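Local coordinates for increased recombination centers protein 6 (Saccharomyces cerevisiae, PDB 3UC9), which acts as a clathrin coat accessory factor related to small G proteins and is involved in gross chromosomal rearrangements and telomere healing, at residues F40-F45 and L76-C81; D48-S53 and G105-T110; F133-N138 and Q190-T195. All coordinates share one frame; numbering follows the deposited sequence.

Contact 1. Residues F40-F45 and L76-C81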
ATOM      1  N   PHE A  40       6.995   7.751  12.322  1.00 17.25           N
ATOM      2  CA  PHE A  40       7.805   8.825  11.760  1.00 18.66           C
ATOM      3  C   PHE A  40       8.312   8.480  10.370  1.00 19.65           C
ATOM      4  O   PHE A  40       8.254   9.322   9.461  1.00 20.98           O
ATOM      5  CB  PHE A  40       8.989   9.216  12.653  1.00 19.73           C
ATOM      6  CG  PHE A  40       9.817  10.338  12.078  1.00 19.30           C
ATOM      7  CD1 PHE A  40       9.293  11.621  11.971  1.00 17.44           C
ATOM      8  CD2 PHE A  40      11.095  10.102  11.601  1.00 18.61           C
ATOM      9  CE1 PHE A  40      10.030  12.643  11.424  1.00 20.72           C
ATOM     10  CE2 PHE A  40      11.839  11.127  11.045  1.00 20.29           C
ATOM     11  CZ  PHE A  40      11.317  12.397  10.964  1.00 21.78           C
ATOM     12  N   LEU A  41       8.826   7.263  10.220  1.00 19.11           N
ATOM     13  CA  LEU A  41       9.251   6.759   8.913  1.00 19.51           C
ATOM     14  C   LEU A  41       8.103   6.821   7.900  1.00 19.41           C
ATOM     15  O   LEU A  41       8.311   7.193   6.748  1.00 19.59           O
ATOM     16  CB  LEU A  41       9.822   5.340   9.019  1.00 18.87           C
ATOM     17  CG  LEU A  41      11.267   5.208   9.505  1.00 24.99           C
ATOM     18  CD1 LEU A  41      11.682   3.750   9.509  1.00 25.49           C
ATOM     19  CD2 LEU A  41      12.228   6.020   8.635  1.00 29.14           C
ATOM     20  N   LYS A  42       6.890   6.499   8.345  1.00 18.78           N
ATOM     21  CA  LYS A  42       5.696   6.652   7.509  1.00 18.52           C
ATOM     22  C   LYS A  42       5.506   8.106   7.047  1.00 18.08           C
ATOM     23  O   LYS A  42       5.209   8.344   5.878  1.00 18.14           O
ATOM     24  CB  LYS A  42       4.468   6.123   8.248  1.00 18.47           C
ATOM     25  CG  LYS A  42       3.141   6.330   7.537  1.00 20.96           C
ATOM     26  CD  LYS A  42       1.982   5.884   8.409  1.00 23.73           C
ATOM     27  CE  LYS A  42       1.730   6.877   9.543  1.00 23.42           C
ATOM     28  NZ  LYS A  42       0.883   6.254  10.591  1.00 24.28           N
ATOM     29  N   THR A  43       5.715   9.077   7.938  1.00 19.84           N
ATOM     30  CA  THR A  43       5.593  10.497   7.555  1.00 21.74           C
ATOM     31  C   THR A  43       6.637  10.871   6.488  1.00 23.24           C
ATOM     32  O   THR A  43       6.327  11.592   5.523  1.00 21.86           O
ATOM     33  CB  THR A  43       5.673  11.470   8.783  1.00 24.38           C
ATOM     34  OG1 THR A  43       7.003  11.508   9.307  1.00 27.81           O
ATOM     35  CG2 THR A  43       4.711  11.046   9.877  1.00 22.52           C
ATOM     36  N   GLN A  44       7.858  10.363   6.642  1.00 22.76           N
ATOM     37  CA  GLN A  44       8.902  10.550   5.624  1.00 23.94           C
ATOM     38  C   GLN A  44       8.524   9.877   4.286  1.00 21.73           C
ATOM     39  O   GLN A  44       8.735  10.444   3.213  1.00 21.63           O
ATOM     40  CB  GLN A  44      10.249   9.993   6.112  1.00 24.16           C
ATOM     41  CG  GLN A  44      10.874  10.719   7.294  1.00 29.59           C
ATOM     42  CD  GLN A  44      12.340  10.327   7.495  1.00 34.55           C
ATOM     43  OE1 GLN A  44      13.232  11.174   7.454  1.00 43.24           O
ATOM     44  NE2 GLN A  44      12.591   9.034   7.685  1.00 35.45           N
ATOM     45  N   PHE A  45       7.964   8.673   4.362  1.00 20.48           N
ATOM     46  CA  PHE A  45       7.470   7.958   3.171  1.00 19.29           C
ATOM     47  C   PHE A  45       6.423   8.786   2.435  1.00 19.26           C
ATOM     48  O   PHE A  45       6.450   8.876   1.207  1.00 19.71           O
ATOM     49  CB  PHE A  45       6.887   6.605   3.591  1.00 19.10           C
ATOM     50  CG  PHE A  45       6.287   5.802   2.463  1.00 18.55           C
ATOM     51  CD1 PHE A  45       7.043   4.840   1.797  1.00 20.71           C
ATOM     52  CD2 PHE A  45       4.973   5.984   2.089  1.00 19.48           C
ATOM     53  CE1 PHE A  45       6.494   4.088   0.771  1.00 19.64           C
ATOM     54  CE2 PHE A  45       4.412   5.221   1.048  1.00 19.98           C
ATOM     55  CZ  PHE A  45       5.181   4.285   0.394  1.00 19.48           C
ATOM     56  N   LEU A  76      -5.911  10.399   0.439  1.00 18.70           N
ATOM     57  CA  LEU A  76      -4.945   9.706   1.258  1.00 19.37           C
ATOM     58  C   LEU A  76      -5.530   9.564   2.661  1.00 19.50           C
ATOM     59  O   LEU A  76      -5.916  10.556   3.290  1.00 21.43           O
ATOM     60  CB  LEU A  76      -3.635  10.498   1.287  1.00 19.70           C
ATOM     61  CG  LEU A  76      -2.358   9.862   1.813  1.00 26.22           C
ATOM     62  CD1 LEU A  76      -1.913   8.719   0.901  1.00 26.83           C
ATOM     63  CD2 LEU A  76      -1.268  10.908   1.910  1.00 29.09           C
ATOM     64  N   TYR A  77      -5.634   8.323   3.120  1.00 17.90           N
ATOM     65  CA  TYR A  77      -6.004   8.018   4.495  1.00 19.61           C
ATOM     66  C   TYR A  77      -4.752   7.558   5.239  1.00 19.20           C
ATOM     67  O   TYR A  77      -4.120   6.566   4.859  1.00 21.14           O
ATOM     68  CB  TYR A  77      -7.049   6.900   4.537  1.00 19.98           C
ATOM     69  CG  TYR A  77      -8.412   7.204   3.932  1.00 21.71           C
ATOM     70  CD1 TYR A  77      -8.792   8.495   3.554  1.00 22.82           C
ATOM     71  CD2 TYR A  77      -9.353   6.186   3.791  1.00 23.68           C
ATOM     72  CE1 TYR A  77     -10.057   8.740   3.015  1.00 21.40           C
ATOM     73  CE2 TYR A  77     -10.618   6.431   3.273  1.00 22.25           C
ATOM     74  CZ  TYR A  77     -10.968   7.701   2.892  1.00 26.04           C
ATOM     75  OH  TYR A  77     -12.232   7.924   2.387  1.00 24.24           O
ATOM     76  N   ILE A  78      -4.371   8.284   6.280  1.00 18.73           N
ATOM     77  CA  ILE A  78      -3.179   7.963   7.056  1.00 18.88           C
ATOM     78  C   ILE A  78      -3.650   7.433   8.406  1.00 20.00           C
ATOM     79  O   ILE A  78      -4.455   8.077   9.087  1.00 20.52           O
ATOM     80  CB  ILE A  78      -2.278   9.186   7.246  1.00 19.81           C
ATOM     81  CG1 ILE A  78      -1.937   9.816   5.888  1.00 22.45           C
ATOM     82  CG2 ILE A  78      -0.990   8.791   7.995  1.00 22.44           C
ATOM     83  CD1 ILE A  78      -1.479  11.245   5.983  1.00 27.05           C
ATOM     84  N   ASP A  79      -3.193   6.237   8.764  1.00 19.23           N
ATOM     85  CA  ASP A  79      -3.612   5.602  10.002  1.00 20.51           C
ATOM     86  C   ASP A  79      -2.408   4.969  10.698  1.00 19.95           C
ATOM     87  O   ASP A  79      -1.318   4.825  10.114  1.00 17.60           O
ATOM     88  CB  ASP A  79      -4.682   4.538   9.728  1.00 21.52           C
ATOM     89  CG  ASP A  79      -5.615   4.288  10.917  1.00 25.10           C
ATOM     90  OD1 ASP A  79      -5.439   4.887  12.002  1.00 25.04           O
ATOM     91  OD2 ASP A  79      -6.542   3.462  10.760  1.00 33.64           O
ATOM     92  N   SER A  80      -2.623   4.620  11.959  1.00 20.08           N
ATOM     93  CA  SER A  80      -1.615   3.982  12.791  1.00 21.04           C
ATOM     94  C   SER A  80      -2.297   2.951  13.662  1.00 21.97           C
ATOM     95  O   SER A  80      -3.506   3.024  13.900  1.00 21.15           O
ATOM     96  CB  SER A  80      -0.929   5.019  13.680  1.00 23.02           C
ATOM     97  OG  SER A  80       0.191   4.469  14.342  1.00 29.14           O
ATOM     98  N   CYS A  81      -1.520   2.003  14.158  1.00 20.69           N
ATOM     99  CA  CYS A  81      -2.055   0.996  15.064  1.00 22.78           C
ATOM    100  C   CYS A  81      -0.983   0.514  16.014  1.00 22.12           C
ATOM    101  O   CYS A  81       0.196   0.556  15.690  1.00 21.63           O
ATOM    102  CB  CYS A  81      -2.638  -0.181  14.271  1.00 22.80           C
ATOM    103  SG  CYS A  81      -1.472  -1.090  13.241  1.00 23.41           S
TER
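K42 lays the end of its aliphatic chain against I78, its CE lying 3.7 Å from I78 CG2, and carries its ammonium past that methyl to the backbone beyond. NZ donates a hydrogen bond to the carbonyl O of D79 at 2.7 Å. It comes in from above the carbonyl plane, 51° out of it, so the bond does not follow a lone pair. The chain leaves the helix stretched out and then turns at its third torsion (chi3 74°), which lets CE brush the isoleucine while NZ reaches the strand backbone. S80 CB also lies beside the ammonium.

Segments 40-45 and 76-81 run nearly antiparallel, and this one lysine makes every contact between them. NZ also hydrogen-bonds to S34 OG, in the neighbouring strand 29-35. The polar ends of D79 and S80 are occupied elsewhere, with W87 and N39 respectively.

K42 NZ stands 6.6 Å from D79 OD1, too far for a salt bridge, though the carboxylate perhaps adds a weak long-range attraction. The buried ammonium is held by neutral oxygens, the D79 carbonyl and the S34 hydroxyl, with a weak bond to N39 OD1 besides.

Contact 2. Residues D48-S53 and G105-T110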
ATOM      1  N   ASP A  48       8.109  11.572   0.576  1.00 25.92           N
ATOM      2  CA  ASP A  48       8.927  11.109  -0.552  1.00 26.38           C
ATOM      3  C   ASP A  48       8.102  10.629  -1.749  1.00 25.14           C
ATOM      4  O   ASP A  48       8.437  10.906  -2.901  1.00 26.20           O
ATOM      5  CB  ASP A  48       9.896  10.002  -0.100  1.00 27.28           C
ATOM      6  CG  ASP A  48      10.995  10.517   0.830  1.00 30.98           C
ATOM      7  OD1 ASP A  48      11.246  11.746   0.870  1.00 30.39           O
ATOM      8  OD2 ASP A  48      11.611   9.685   1.530  1.00 35.66           O
ATOM      9  N   LEU A  49       7.014   9.921  -1.482  1.00 23.10           N
ATOM     10  CA  LEU A  49       6.204   9.348  -2.553  1.00 22.87           C
ATOM     11  C   LEU A  49       5.087  10.284  -3.001  1.00 23.32           C
ATOM     12  O   LEU A  49       4.828  10.412  -4.199  1.00 24.59           O
ATOM     13  CB  LEU A  49       5.614   8.017  -2.094  1.00 21.42           C
ATOM     14  CG  LEU A  49       4.815   7.241  -3.142  1.00 20.04           C
ATOM     15  CD1 LEU A  49       5.613   7.029  -4.419  1.00 24.19           C
ATOM     16  CD2 LEU A  49       4.366   5.908  -2.545  1.00 21.32           C
ATOM     17  N   PHE A  50       4.415  10.924  -2.047  1.00 24.45           N
ATOM     18  CA  PHE A  50       3.226  11.733  -2.343  1.00 26.27           C
ATOM     19  C   PHE A  50       3.427  13.236  -2.192  1.00 30.32           C
ATOM     20  O   PHE A  50       2.512  14.003  -2.489  1.00 32.06           O
ATOM     21  CB  PHE A  50       2.063  11.311  -1.451  1.00 25.64           C
ATOM     22  CG  PHE A  50       1.645   9.887  -1.641  1.00 24.21           C
ATOM     23  CD1 PHE A  50       1.082   9.471  -2.833  1.00 22.08           C
ATOM     24  CD2 PHE A  50       1.795   8.965  -0.625  1.00 23.48           C
ATOM     25  CE1 PHE A  50       0.687   8.159  -3.003  1.00 20.38           C
ATOM     26  CE2 PHE A  50       1.408   7.661  -0.795  1.00 17.42           C
ATOM     27  CZ  PHE A  50       0.850   7.254  -1.983  1.00 18.50           C
ATOM     28  N   HIS A  51       4.600  13.652  -1.721  1.00 34.04           N
ATOM     29  CA  HIS A  51       4.883  15.070  -1.471  1.00 38.47           C
ATOM     30  C   HIS A  51       3.828  15.678  -0.552  1.00 40.62           C
ATOM     31  O   HIS A  51       3.334  16.788  -0.779  1.00 41.76           O
ATOM     32  CB  HIS A  51       5.015  15.822  -2.796  1.00 39.58           C
ATOM     33  CG  HIS A  51       5.922  15.137  -3.769  1.00 41.44           C
ATOM     34  ND1 HIS A  51       5.459  14.508  -4.904  1.00 44.07           N
ATOM     35  CD2 HIS A  51       7.262  14.936  -3.746  1.00 45.76           C
ATOM     36  CE1 HIS A  51       6.478  13.974  -5.554  1.00 46.46           C
ATOM     37  NE2 HIS A  51       7.584  14.218  -4.872  1.00 46.39           N
ATOM     38  N   CYS A  52       3.516  14.923   0.500  1.00 41.82           N
ATOM     39  CA  CYS A  52       2.505  15.279   1.474  1.00 45.15           C
ATOM     40  C   CYS A  52       3.176  15.504   2.824  1.00 47.39           C
ATOM     41  O   CYS A  52       3.705  14.565   3.420  1.00 47.26           O
ATOM     42  CB  CYS A  52       1.477  14.152   1.580  1.00 43.71           C
ATOM     43  SG  CYS A  52       0.170  14.457   2.773  1.00 48.09           S
ATOM     44  N   SER A  53       3.162  16.751   3.290  1.00 51.09           N
ATOM     45  CA  SER A  53       3.723  17.110   4.593  1.00 54.13           C
ATOM     46  C   SER A  53       2.667  16.969   5.690  1.00 55.72           C
ATOM     47  O   SER A  53       2.086  17.959   6.144  1.00 58.05           O
ATOM     48  CB  SER A  53       4.270  18.543   4.566  1.00 55.55           C
ATOM     49  OG  SER A  53       5.371  18.652   3.679  1.00 56.70           O
ATOM     50  N   GLY A 105      -5.718   1.265  -3.024  1.00 13.43           N
ATOM     51  CA  GLY A 105      -4.577   0.530  -2.506  1.00 11.93           C
ATOM     52  C   GLY A 105      -4.370   0.709  -1.016  1.00 13.39           C
ATOM     53  O   GLY A 105      -4.891   1.649  -0.408  1.00 12.59           O
ATOM     54  N   ILE A 106      -3.577  -0.197  -0.454  1.00 11.79           N
ATOM     55  CA  ILE A 106      -3.202  -0.182   0.950  1.00 12.61           C
ATOM     56  C   ILE A 106      -1.707  -0.346   0.996  1.00 12.41           C
ATOM     57  O   ILE A 106      -1.190  -1.230   0.337  1.00 11.84           O
ATOM     58  CB  ILE A 106      -3.816  -1.358   1.725  1.00 14.04           C
ATOM     59  CG1 ILE A 106      -5.342  -1.407   1.542  1.00 21.91           C
ATOM     60  CG2 ILE A 106      -3.483  -1.222   3.205  1.00 17.45           C
ATOM     61  CD1 ILE A 106      -6.054  -0.277   2.147  1.00 29.99           C
ATOM     62  N   ILE A 107      -1.025   0.523   1.743  1.00 13.36           N
ATOM     63  CA  ILE A 107       0.430   0.457   1.900  1.00 13.79           C
ATOM     64  C   ILE A 107       0.709   0.338   3.391  1.00 14.69           C
ATOM     65  O   ILE A 107       0.302   1.194   4.173  1.00 16.38           O
ATOM     66  CB  ILE A 107       1.156   1.709   1.317  1.00 13.76           C
ATOM     67  CG1 ILE A 107       0.810   1.899  -0.160  1.00 15.13           C
ATOM     68  CG2 ILE A 107       2.669   1.571   1.474  1.00 14.43           C
ATOM     69  CD1 ILE A 107       1.354   3.212  -0.797  1.00 14.57           C
ATOM     70  N   LEU A 108       1.386  -0.739   3.779  1.00 15.00           N
ATOM     71  CA  LEU A 108       1.761  -0.962   5.159  1.00 15.46           C
ATOM     72  C   LEU A 108       3.263  -0.740   5.300  1.00 17.74           C
ATOM     73  O   LEU A 108       4.061  -1.314   4.544  1.00 17.51           O
ATOM     74  CB  LEU A 108       1.369  -2.378   5.589  1.00 16.03           C
ATOM     75  CG  LEU A 108       1.870  -2.832   6.957  1.00 20.07           C
ATOM     76  CD1 LEU A 108       1.247  -1.992   8.062  1.00 22.03           C
ATOM     77  CD2 LEU A 108       1.596  -4.313   7.171  1.00 25.38           C
ATOM     78  N   ILE A 109       3.632   0.120   6.246  1.00 17.84           N
ATOM     79  CA  ILE A 109       5.023   0.428   6.548  1.00 18.02           C
ATOM     80  C   ILE A 109       5.359  -0.257   7.873  1.00 17.69           C
ATOM     81  O   ILE A 109       4.809   0.105   8.900  1.00 17.34           O
ATOM     82  CB  ILE A 109       5.249   1.947   6.702  1.00 19.13           C
ATOM     83  CG1 ILE A 109       4.725   2.727   5.485  1.00 22.03           C
ATOM     84  CG2 ILE A 109       6.722   2.240   6.927  1.00 21.45           C
ATOM     85  CD1 ILE A 109       5.401   2.379   4.213  1.00 25.86           C
ATOM     86  N   THR A 110       6.264  -1.232   7.854  1.00 17.46           N
ATOM     87  CA  THR A 110       6.556  -1.994   9.063  1.00 18.07           C
ATOM     88  C   THR A 110       7.903  -2.701   9.017  1.00 18.38           C
ATOM     89  O   THR A 110       8.621  -2.653   8.017  1.00 17.88           O
ATOM     90  CB  THR A 110       5.442  -3.045   9.358  1.00 17.78           C
ATOM     91  OG1 THR A 110       5.584  -3.544  10.699  1.00 17.32           O
ATOM     92  CG2 THR A 110       5.506  -4.197   8.374  1.00 20.14           C
TER
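I107 points its CD1 at the rim of the F50 ring, near the ring plane, and the closest ring atom is CZ at 4.2 Å. The same methyl also meets L49, with L49 CD2 4.4 Å away. One methyl of the strand thus faces two neighbouring helix side chains, touching an aromatic edge on one and a branch tip on the other. The isoleucine gets there by being extended: its second torsion is anti (chi2 173°), which pushes CD1 straight out from the sheet.

L49 and F50 are also turned against each other. L49 CG sits over the centre of the F50 ring, 4.0 Å above its plane, so the leucine takes a face while I107 takes the edge. No hydrogen bond crosses between the segments, and the contact is thin, burying 66 Å² in all, with all three residues buried.

Other groups complete the core around them. F50 also packs on V32 of strand 29-35, one of the two middle strands, and on I193 of helix 185-195, L49 reaches I189 of that helix, and I107 leans on F133 and V137 in the adjacent strand. Just beyond F50 the chain leaves the helix at H51, whose phi is positive (54°).

The C-terminal turn of helix 39-50 is seated here on the parallel part of the sheet, against the strand next to 29-35. This is the layered alpha/beta packing of a Rossmann-like domain, with the first helix lying on the sheet as in small G proteins.

Contact 3. Residues F133-N138 and Q190-T195; sequences FVVLVN and QEIIDT. Unlike the reference sequence in segment 133-138: V137 (reference Ala).
The F133 ring has I192 CG2 over one face, 4.1 Å from its CG, while CZ at the far end of the ring meets I193 CG1 obliquely at 3.7 Å. G105 CA lies over the opposite face, 3.7 Å from F133 CE2, which sandwiches the ring between strand 103-110 and the helix. The ring also forms an edge-to-face pair with H196, just past the helix segment. Two consecutive isoleucines therefore share one phenylalanine, the first by a methyl above the ring, the second by a methylene near its tip. F133 holds CG between its backbone N and carbonyl carbon (chi1 73°), the crowded position, and this turns the ring toward the helix.

Two residues along the strand, V135 offers CG2 to I192 CD1 at 4.0 Å. I192 thus bridges F133 and V135, using a different branch for each. All four side chains are buried and the contact is wholly apolar.

Helix 190-195 runs almost exactly antiparallel to the strand, at 176°, with the axes 10.1 Å apart. T195 OG1 and T195 N both bond to E191 O, approaching from opposite faces of the carbonyl plane. On another side of the helix D194 OD1 takes hydrogen bonds from W65 and N67, linking it to the 59-66 strand and the turn after it. V137, where the reference has alanine, packs on I107, I109 and W168.

The last helix of the model, antiparallel to a parallel strand and beside helix 39-50, is consistent with a Rossmann-like domain related to small G proteins.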
ATOM      1  N   PHE A 133      -4.662  -2.678  -4.726  1.00 12.57           N
ATOM      2  CA  PHE A 133      -3.257  -3.069  -4.597  1.00 12.68           C
ATOM      3  C   PHE A 133      -2.836  -3.097  -3.114  1.00 13.07           C
ATOM      4  O   PHE A 133      -3.358  -2.338  -2.283  1.00 11.63           O
ATOM      5  CB  PHE A 133      -2.323  -2.210  -5.473  1.00 13.15           C
ATOM      6  CG  PHE A 133      -2.099  -0.786  -4.997  1.00 14.32           C
ATOM      7  CD1 PHE A 133      -1.249  -0.508  -3.933  1.00 15.29           C
ATOM      8  CD2 PHE A 133      -2.669   0.282  -5.675  1.00 16.00           C
ATOM      9  CE1 PHE A 133      -1.006   0.807  -3.532  1.00 14.42           C
ATOM     10  CE2 PHE A 133      -2.433   1.600  -5.275  1.00 15.17           C
ATOM     11  CZ  PHE A 133      -1.606   1.857  -4.202  1.00 16.30           C
ATOM     12  N   VAL A 134      -1.911  -3.994  -2.778  1.00 13.36           N
ATOM     13  CA  VAL A 134      -1.398  -4.099  -1.408  1.00 12.61           C
ATOM     14  C   VAL A 134       0.116  -4.156  -1.446  1.00 14.50           C
ATOM     15  O   VAL A 134       0.690  -5.101  -1.996  1.00 14.93           O
ATOM     16  CB  VAL A 134      -1.915  -5.345  -0.684  1.00 13.30           C
ATOM     17  CG1 VAL A 134      -1.357  -5.370   0.732  1.00 16.43           C
ATOM     18  CG2 VAL A 134      -3.452  -5.353  -0.660  1.00 16.19           C
ATOM     19  N   VAL A 135       0.745  -3.134  -0.882  1.00 13.26           N
ATOM     20  CA  VAL A 135       2.203  -3.055  -0.823  1.00 14.13           C
ATOM     21  C   VAL A 135       2.625  -3.102   0.626  1.00 14.88           C
ATOM     22  O   VAL A 135       2.164  -2.304   1.439  1.00 14.68           O
ATOM     23  CB  VAL A 135       2.730  -1.773  -1.461  1.00 14.52           C
ATOM     24  CG1 VAL A 135       4.271  -1.687  -1.312  1.00 14.87           C
ATOM     25  CG2 VAL A 135       2.304  -1.690  -2.941  1.00 16.17           C
ATOM     26  N   LEU A 136       3.509  -4.045   0.940  1.00 15.10           N
ATOM     27  CA  LEU A 136       4.063  -4.194   2.267  1.00 15.27           C
ATOM     28  C   LEU A 136       5.493  -3.694   2.202  1.00 16.64           C
ATOM     29  O   LEU A 136       6.347  -4.296   1.538  1.00 17.25           O
ATOM     30  CB  LEU A 136       4.024  -5.644   2.708  1.00 16.03           C
ATOM     31  CG  LEU A 136       2.612  -6.245   2.754  1.00 21.28           C
ATOM     32  CD1 LEU A 136       2.203  -6.846   1.407  1.00 17.02           C
ATOM     33  CD2 LEU A 136       2.528  -7.290   3.837  1.00 26.91           C
ATOM     34  N   VAL A 137       5.725  -2.571   2.873  1.00 16.13           N
ATOM     35  CA  VAL A 137       7.000  -1.880   2.824  1.00 16.73           C
ATOM     36  C   VAL A 137       7.796  -2.244   4.060  1.00 16.68           C
ATOM     37  O   VAL A 137       7.411  -1.907   5.175  1.00 18.35           O
ATOM     38  CB  VAL A 137       6.802  -0.360   2.745  1.00 16.20           C
ATOM     39  CG1 VAL A 137       8.155   0.349   2.745  1.00 19.30           C
ATOM     40  CG2 VAL A 137       5.989   0.019   1.511  1.00 17.59           C
ATOM     41  N   ASN A 138       8.894  -2.962   3.865  1.00 17.43           N
ATOM     42  CA  ASN A 138       9.775  -3.312   4.954  1.00 18.53           C
ATOM     43  C   ASN A 138      10.859  -2.268   5.205  1.00 18.71           C
ATOM     44  O   ASN A 138      11.621  -1.927   4.295  1.00 21.91           O
ATOM     45  CB  ASN A 138      10.467  -4.637   4.688  1.00 18.43           C
ATOM     46  CG  ASN A 138      11.487  -4.963   5.758  1.00 17.24           C
ATOM     47  OD1 ASN A 138      11.139  -5.090   6.936  1.00 19.50           O
ATOM     48  ND2 ASN A 138      12.759  -5.047   5.367  1.00 18.93           N
ATOM     49  N   GLN A 190       5.912   3.514  -7.019  1.00 16.67           N
ATOM     50  CA  GLN A 190       5.379   4.504  -7.977  1.00 16.46           C
ATOM     51  C   GLN A 190       4.804   3.820  -9.225  1.00 17.11           C
ATOM     52  O   GLN A 190       3.748   4.210  -9.723  1.00 15.38           O
ATOM     53  CB  GLN A 190       6.470   5.503  -8.378  1.00 20.10           C
ATOM     54  CG  GLN A 190       5.997   6.624  -9.303  1.00 23.15           C
ATOM     55  CD  GLN A 190       7.132   7.569  -9.696  1.00 29.62           C
ATOM     56  OE1 GLN A 190       8.306   7.234  -9.562  1.00 36.93           O
ATOM     57  NE2 GLN A 190       6.780   8.754 -10.185  1.00 35.16           N
ATOM     58  N   GLU A 191       5.508   2.804  -9.728  1.00 17.08           N
ATOM     59  CA  GLU A 191       5.059   2.049 -10.901  1.00 17.59           C
ATOM     60  C   GLU A 191       3.766   1.274 -10.638  1.00 16.05           C
ATOM     61  O   GLU A 191       2.900   1.167 -11.514  1.00 16.28           O
ATOM     62  CB  GLU A 191       6.145   1.061 -11.336  1.00 16.44           C
ATOM     63  CG  GLU A 191       5.823   0.303 -12.615  1.00 19.82           C
ATOM     64  CD  GLU A 191       6.987  -0.535 -13.116  1.00 23.09           C
ATOM     65  OE1 GLU A 191       7.575  -1.289 -12.316  1.00 21.14           O
ATOM     66  OE2 GLU A 191       7.291  -0.454 -14.320  1.00 27.44           O
ATOM     67  N   ILE A 192       3.658   0.709  -9.442  1.00 15.86           N
ATOM     68  CA  ILE A 192       2.458  -0.021  -9.057  1.00 14.98           C
ATOM     69  C   ILE A 192       1.261   0.923  -9.067  1.00 15.07           C
ATOM     70  O   ILE A 192       0.199   0.585  -9.579  1.00 15.56           O
ATOM     71  CB  ILE A 192       2.637  -0.709  -7.699  1.00 14.61           C
ATOM     72  CG1 ILE A 192       3.619  -1.880  -7.827  1.00 18.31           C
ATOM     73  CG2 ILE A 192       1.298  -1.197  -7.168  1.00 19.07           C
ATOM     74  CD1 ILE A 192       3.963  -2.550  -6.488  1.00 17.73           C
ATOM     75  N   ILE A 193       1.445   2.132  -8.562  1.00 14.36           N
ATOM     76  CA  ILE A 193       0.352   3.105  -8.544  1.00 15.08           C
ATOM     77  C   ILE A 193       0.043   3.580  -9.967  1.00 15.82           C
ATOM     78  O   ILE A 193      -1.117   3.670 -10.355  1.00 14.65           O
ATOM     79  CB  ILE A 193       0.667   4.278  -7.598  1.00 14.55           C
ATOM     80  CG1 ILE A 193       0.841   3.738  -6.173  1.00 12.10           C
ATOM     81  CG2 ILE A 193      -0.472   5.331  -7.623  1.00 12.94           C
ATOM     82  CD1 ILE A 193       1.311   4.753  -5.146  1.00 15.01           C
ATOM     83  N   ASP A 194       1.086   3.870 -10.744  1.00 16.40           N
ATOM     84  CA  ASP A 194       0.930   4.290 -12.132  1.00 17.96           C
ATOM     85  C   ASP A 194       0.145   3.292 -12.977  1.00 18.12           C
ATOM     86  O   ASP A 194      -0.652   3.694 -13.818  1.00 19.13           O
ATOM     87  CB  ASP A 194       2.296   4.471 -12.808  1.00 17.76           C
ATOM     88  CG  ASP A 194       2.992   5.757 -12.430  1.00 20.82           C
ATOM     89  OD1 ASP A 194       2.361   6.669 -11.858  1.00 20.88           O
ATOM     90  OD2 ASP A 194       4.198   5.853 -12.747  1.00 22.51           O
ATOM     91  N   THR A 195       0.386   1.997 -12.769  1.00 17.30           N
ATOM     92  CA  THR A 195      -0.198   0.962 -13.627  1.00 18.07           C
ATOM     93  C   THR A 195      -1.523   0.423 -13.069  1.00 17.33           C
ATOM     94  O   THR A 195      -2.152  -0.434 -13.691  1.00 18.16           O
ATOM     95  CB  THR A 195       0.807  -0.191 -13.890  1.00 19.15           C
ATOM     96  OG1 THR A 195       1.196  -0.808 -12.657  1.00 20.40           O
ATOM     97  CG2 THR A 195       2.058   0.341 -14.613  1.00 17.94           C
TER

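All three contacts join a helix to one face of the same mixed sheet. Contacts 1 and 2 share helix 39-50: contact 1 uses its N-terminal half against strand 71-81, contact 2 its C-terminal end against strand 103-110. Contact 3 brings helix 185-195 onto strand 133-138, the next strand over. F45 of contact 1 reaches that strand too, its CE1 lying 4.2 Å from V137 CG2. Contacts 2 and 3 are fully buried and purely apolar; their strands are hydrogen-bonded neighbours, with L108 O 2.7 Å from V137 N. Contact 1 is only partly buried and the one polar contact of the three, a lysine bonded to the backbone near the C-terminal end of strand 71-81.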